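Local coordinates for protein peptidoglycan glycosyltransferase (PDB 4MNR) that belongs to the penicillin-binding proteins, joining a region of the dimerisation-domain family to a larger domain of the beta-lactamase clan, at residues G56-H61 with S147-A153; F207-M213 with S241-Q247. All blocks are in the same frame, centred on the assembly; numbering follows the deposited sequence.

Interaction 1 (G56-H61 with S147-A153); sequences GDLASH and SAPTYNA
Ala-153 N donates a backbone hydrogen bond to Gly-56 O at 3.1 Å, where the loop after Ser-147 and Ala-148 runs past the type II beta turn of Asp-57 to Ser-60. Ser-147 and Ala-148 end strand 142-148, an outermost strand of the antiparallel sheet in the penicillin-binding domain. The contact thus joins the dimerisation-family region to the edge of that sheet.

Ser-60 carries the middle. Ser-60 OG donates to Tyr-151 O at 2.6 Å, nearly in line with the carbonyl bond (C=O...O angle 162°). Ser-60 CB also lies over one face of the Tyr-151 ring, a CH-pi contact of 4.1 Å to the centroid. Tyr-151 CG sits between its backbone N and carbonyl carbon (chi1 60°). This turns the ring back over Ser-60, although its CB points away from 56-61.

The His-61 ring lies between two groups. Ser-147 CB lies over one face of the His-61 ring, 3.9 Å from its centroid. Over the opposite face comes the edge of Tyr-151, in an edge-to-face pair with planes at 84°. Pro-149 O approaches the imidazole edge near CE1. Both ring nitrogens have partners. NE2 bonds to Thr-171 O, and ND1 meets a water in the ring plane. These bonds should hold the ring's rotation.

Water bridges close the rest. One links Asp-57 O to Thr-150 OG1, and another links Ser-60 O to Tyr-151 OH. A third is bonded to His-61 ND1 (2.7 Å) and accepts from Ser-147 N (3.1 Å).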
# COMPACT_ATOMS: atom_id res chain seq x y z
N GLY A 56 -6.78 22.96 1.72
CA GLY A 56 -5.62 22.86 2.60
C GLY A 56 -4.71 21.73 2.17
O GLY A 56 -4.34 21.65 1.01
N ASP A 57 -4.37 20.84 3.09
CA ASP A 57 -3.49 19.72 2.73
C ASP A 57 -4.22 18.41 2.42
O ASP A 57 -3.60 17.35 2.39
CB ASP A 57 -2.40 19.50 3.79
CG ASP A 57 -2.94 18.99 5.11
OD1 ASP A 57 -4.16 18.70 5.22
OD2 ASP A 57 -2.13 18.87 6.05
N LEU A 58 -5.52 18.49 2.15
CA LEU A 58 -6.30 17.28 1.87
C LEU A 58 -5.90 16.67 0.53
O LEU A 58 -6.06 17.31 -0.52
CB LEU A 58 -7.81 17.62 1.89
CG LEU A 58 -8.74 16.40 1.87
CD1 LEU A 58 -8.68 15.62 3.20
CD2 LEU A 58 -10.16 16.84 1.59
N ALA A 59 -5.34 15.46 0.57
CA ALA A 59 -4.91 14.74 -0.62
C ALA A 59 -3.96 15.53 -1.54
O ALA A 59 -4.03 15.39 -2.75
CB ALA A 59 -6.13 14.24 -1.41
N SER A 60 -3.07 16.33 -0.96
CA SER A 60 -2.21 17.18 -1.76
C SER A 60 -1.43 16.46 -2.85
O SER A 60 -1.36 16.93 -3.99
CB SER A 60 -1.24 17.97 -0.88
OG SER A 60 -1.97 18.88 -0.10
N HIS A 61 -0.81 15.34 -2.51
CA HIS A 61 0.02 14.65 -3.50
C HIS A 61 -0.81 14.09 -4.63
O HIS A 61 -0.37 14.06 -5.77
CB HIS A 61 0.81 13.52 -2.84
CG HIS A 61 1.76 14.00 -1.80
ND1 HIS A 61 1.37 14.22 -0.49
CD2 HIS A 61 3.07 14.33 -1.86
CE1 HIS A 61 2.40 14.67 0.20
NE2 HIS A 61 3.45 14.74 -0.61
N SER A 147 0.30 10.72 1.86
CA SER A 147 1.75 10.65 2.07
C SER A 147 2.12 11.71 3.10
O SER A 147 1.45 12.74 3.21
CB SER A 147 2.50 10.92 0.76
OG SER A 147 2.08 10.03 -0.25
N ALA A 148 3.19 11.46 3.85
CA ALA A 148 3.71 12.41 4.82
C ALA A 148 5.23 12.37 4.77
O ALA A 148 5.80 11.31 4.61
CB ALA A 148 3.21 12.05 6.22
N PRO A 149 5.89 13.53 4.91
CA PRO A 149 5.34 14.86 5.18
C PRO A 149 4.53 15.41 4.02
O PRO A 149 4.66 14.96 2.87
CB PRO A 149 6.59 15.73 5.38
CG PRO A 149 7.68 14.78 5.69
CD PRO A 149 7.36 13.54 4.91
N THR A 150 3.68 16.37 4.33
CA THR A 150 2.81 16.92 3.32
C THR A 150 2.84 18.44 3.35
O THR A 150 3.69 19.05 4.02
CB THR A 150 1.37 16.34 3.46
OG1 THR A 150 0.60 16.68 2.31
CG2 THR A 150 0.70 16.86 4.73
N TYR A 151 1.93 19.05 2.60
CA TYR A 151 1.92 20.48 2.39
C TYR A 151 0.54 20.91 1.94
O TYR A 151 -0.27 20.09 1.49
CB TYR A 151 2.95 20.88 1.31
CG TYR A 151 2.69 20.24 -0.05
CD1 TYR A 151 3.03 18.92 -0.29
CD2 TYR A 151 2.13 20.97 -1.08
CE1 TYR A 151 2.81 18.33 -1.52
CE2 TYR A 151 1.90 20.39 -2.32
CZ TYR A 151 2.24 19.08 -2.53
OH TYR A 151 2.01 18.50 -3.76
N ASN A 152 0.25 22.20 2.07
CA ASN A 152 -0.99 22.74 1.51
C ASN A 152 -0.85 22.81 -0.00
O ASN A 152 0.10 23.43 -0.50
CB ASN A 152 -1.26 24.14 2.05
CG ASN A 152 -1.55 24.13 3.52
OD1 ASN A 152 -2.13 23.18 4.05
ND2 ASN A 152 -1.16 25.20 4.20
N ALA A 153 -1.80 22.22 -0.71
CA ALA A 153 -1.80 22.19 -2.17
C ALA A 153 -1.63 23.57 -2.78
O ALA A 153 -0.94 23.71 -3.79
CB ALA A 153 -3.07 21.51 -2.71
O HOH W 1 -1.67 15.31 2.58
O HOH W 2 -0.22 19.38 -4.76
O HOH W 3 -0.88 13.30 0.72

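Interaction 2 (F207-M213 with S241-Q247); sequences FSSPGTM and SNTVFGQ
Ser-241 OG is gripped by several groups. Ser-241 OG accepts a hydrogen bond from Ser-209 OG at 2.7 Å. Ser-241 is at the N-cap of helix 242-263, and its OG accepts the capping bond from Val-244 N at 3.2 Å. Asn-222 ties the pair together from outside, bonding to both serine hydroxyls.

Further along the helix, the Gln-247 amide makes two bonds. Gln-247 NE2 donates to Ser-208 O at 2.7 Å and to Thr-243 O of its own helix at 2.9 Å. Both acceptors lie close to the amide plane, which should hold its rotation. A water bridges Gln-247 OE1 to Ser-208 N. The side chain runs extended beyond CG (chi2 175°), which carries the amide up to the strand.

Thr-243 faces 207-213, where it meets Pro-210. Thr-243 OG1 lies 2.9 Å from Pro-210 O. The selenomethionine at Met-213 bends at chi3 (-76°) and lays SE and CE against the Gln-247 side chain, with Met-213 SE 3.7 Å from Gln-247 CD. On the other flank, Val-244 CG1 packs on Phe-207 CB at 3.7 Å, and Val-244 CG2 on Ser-209 CB. The Phe-207 side chain also lies about 5 Å from a magnesium ion.

Asn-242, next to the cap, bonds through OD1 to Lys-188 NZ and through ND2 to Ser-221 O. The Ser-Ser-Asn sequence ending there, at a helix start beside this lysine, is consistent with the SXN motif of the penicillin-binding fold.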
# COMPACT_ATOMS: atom_id res chain seq x y z
N PHE A 207 6.85 -26.11 12.61
CA PHE A 207 8.21 -25.71 12.27
C PHE A 207 8.97 -25.30 13.52
O PHE A 207 8.39 -24.76 14.46
CB PHE A 207 8.21 -24.48 11.38
CG PHE A 207 7.74 -24.72 9.98
CD1 PHE A 207 6.39 -24.73 9.68
CD2 PHE A 207 8.66 -24.88 8.96
CE1 PHE A 207 5.96 -24.94 8.39
CE2 PHE A 207 8.24 -25.09 7.66
CZ PHE A 207 6.89 -25.11 7.37
N SER A 208 10.28 -25.53 13.54
CA SER A 208 11.09 -25.02 14.63
C SER A 208 11.24 -23.50 14.48
O SER A 208 11.41 -23.00 13.37
CB SER A 208 12.47 -25.68 14.64
OG SER A 208 13.23 -25.29 15.77
N SER A 209 11.16 -22.77 15.59
CA SER A 209 11.26 -21.31 15.55
C SER A 209 12.36 -20.76 16.48
O SER A 209 12.07 -20.06 17.45
CB SER A 209 9.89 -20.68 15.87
OG SER A 209 9.92 -19.26 15.73
N PRO A 210 13.63 -21.07 16.18
CA PRO A 210 14.72 -20.58 17.03
C PRO A 210 14.94 -19.08 16.87
O PRO A 210 14.45 -18.49 15.90
CB PRO A 210 15.94 -21.34 16.50
CG PRO A 210 15.60 -21.67 15.08
CD PRO A 210 14.13 -21.90 15.06
N GLY A 211 15.67 -18.46 17.80
CA GLY A 211 15.91 -17.03 17.73
C GLY A 211 16.78 -16.71 16.54
O GLY A 211 16.60 -15.68 15.87
N THR A 212 17.76 -17.57 16.29
CA THR A 212 18.60 -17.44 15.12
C THR A 212 18.80 -18.83 14.53
O THR A 212 18.69 -19.84 15.22
CB THR A 212 20.00 -16.85 15.46
OG1 THR A 212 20.71 -17.77 16.29
CG2 THR A 212 19.87 -15.52 16.19
N MSE A 213 19.10 -18.86 13.24
CA MSE A 213 19.54 -20.09 12.60
C MSE A 213 20.31 -19.80 11.33
O MSE A 213 20.12 -18.77 10.69
CB MSE A 213 18.37 -21.02 12.31
CG MSE A 213 17.55 -20.59 11.15
SE MSE A 213 16.04 -21.79 10.98
CE MSE A 213 16.90 -23.32 10.21
N SER A 241 7.19 -15.04 12.95
CA SER A 241 8.52 -15.65 13.06
C SER A 241 9.29 -15.67 11.73
O SER A 241 8.85 -16.30 10.76
CB SER A 241 8.42 -17.07 13.61
OG SER A 241 9.67 -17.74 13.47
N ASN A 242 10.43 -14.99 11.69
CA ASN A 242 11.26 -14.99 10.49
C ASN A 242 11.91 -16.36 10.26
O ASN A 242 12.09 -16.79 9.12
CB ASN A 242 12.37 -13.93 10.58
CG ASN A 242 11.82 -12.50 10.60
OD1 ASN A 242 10.81 -12.20 9.98
ND2 ASN A 242 12.51 -11.62 11.33
N THR A 243 12.30 -17.02 11.34
CA THR A 243 12.98 -18.31 11.16
C THR A 243 12.05 -19.40 10.63
O THR A 243 12.47 -20.28 9.88
CB THR A 243 13.75 -18.79 12.40
OG1 THR A 243 12.87 -18.89 13.51
CG2 THR A 243 14.90 -17.80 12.72
N VAL A 244 10.77 -19.34 10.98
CA VAL A 244 9.82 -20.27 10.39
C VAL A 244 9.59 -19.92 8.92
O VAL A 244 9.62 -20.78 8.05
CB VAL A 244 8.48 -20.24 11.11
CG1 VAL A 244 7.41 -21.00 10.31
CG2 VAL A 244 8.63 -20.85 12.51
N PHE A 245 9.35 -18.65 8.63
CA PHE A 245 9.09 -18.28 7.24
C PHE A 245 10.31 -18.48 6.33
O PHE A 245 10.15 -18.82 5.15
CB PHE A 245 8.45 -16.88 7.13
CG PHE A 245 6.97 -16.91 7.33
CD1 PHE A 245 6.44 -16.96 8.61
CD2 PHE A 245 6.12 -16.99 6.24
CE1 PHE A 245 5.07 -17.04 8.79
CE2 PHE A 245 4.73 -17.07 6.42
CZ PHE A 245 4.21 -17.09 7.70
N GLY A 246 11.51 -18.33 6.89
CA GLY A 246 12.71 -18.60 6.14
C GLY A 246 12.77 -20.06 5.72
O GLY A 246 13.05 -20.38 4.56
N GLN A 247 12.49 -20.95 6.66
CA GLN A 247 12.48 -22.38 6.37
C GLN A 247 11.39 -22.72 5.36
O GLN A 247 11.59 -23.58 4.51
CB GLN A 247 12.26 -23.18 7.65
CG GLN A 247 13.43 -23.07 8.63
CD GLN A 247 13.12 -23.78 9.92
OE1 GLN A 247 13.37 -24.98 10.06
NE2 GLN A 247 12.54 -23.04 10.88
O HOH W 4 11.62 -26.76 11.31

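How the interactions relate
From the N terminus, the chain first passes 56-61 in the dimerisation-family region. It then makes helix 115-125 and the first strands of the five-stranded antiparallel sheet before reaching 147-153. Interaction 1 closes this loop of 85 residues and ties the N-terminal region to the sheet edge. Interaction 2 opens later and closes a shorter loop of 27 residues, joining two short strands to the start of helix 242-263 within the penicillin-binding domain. The two loops follow in series and neither nest nor cross. The centres of interactions 1 and 2 are about 41 Å apart. Their nearest atoms are about 25 Å apart, and they lie on opposite sides of the chain's centre.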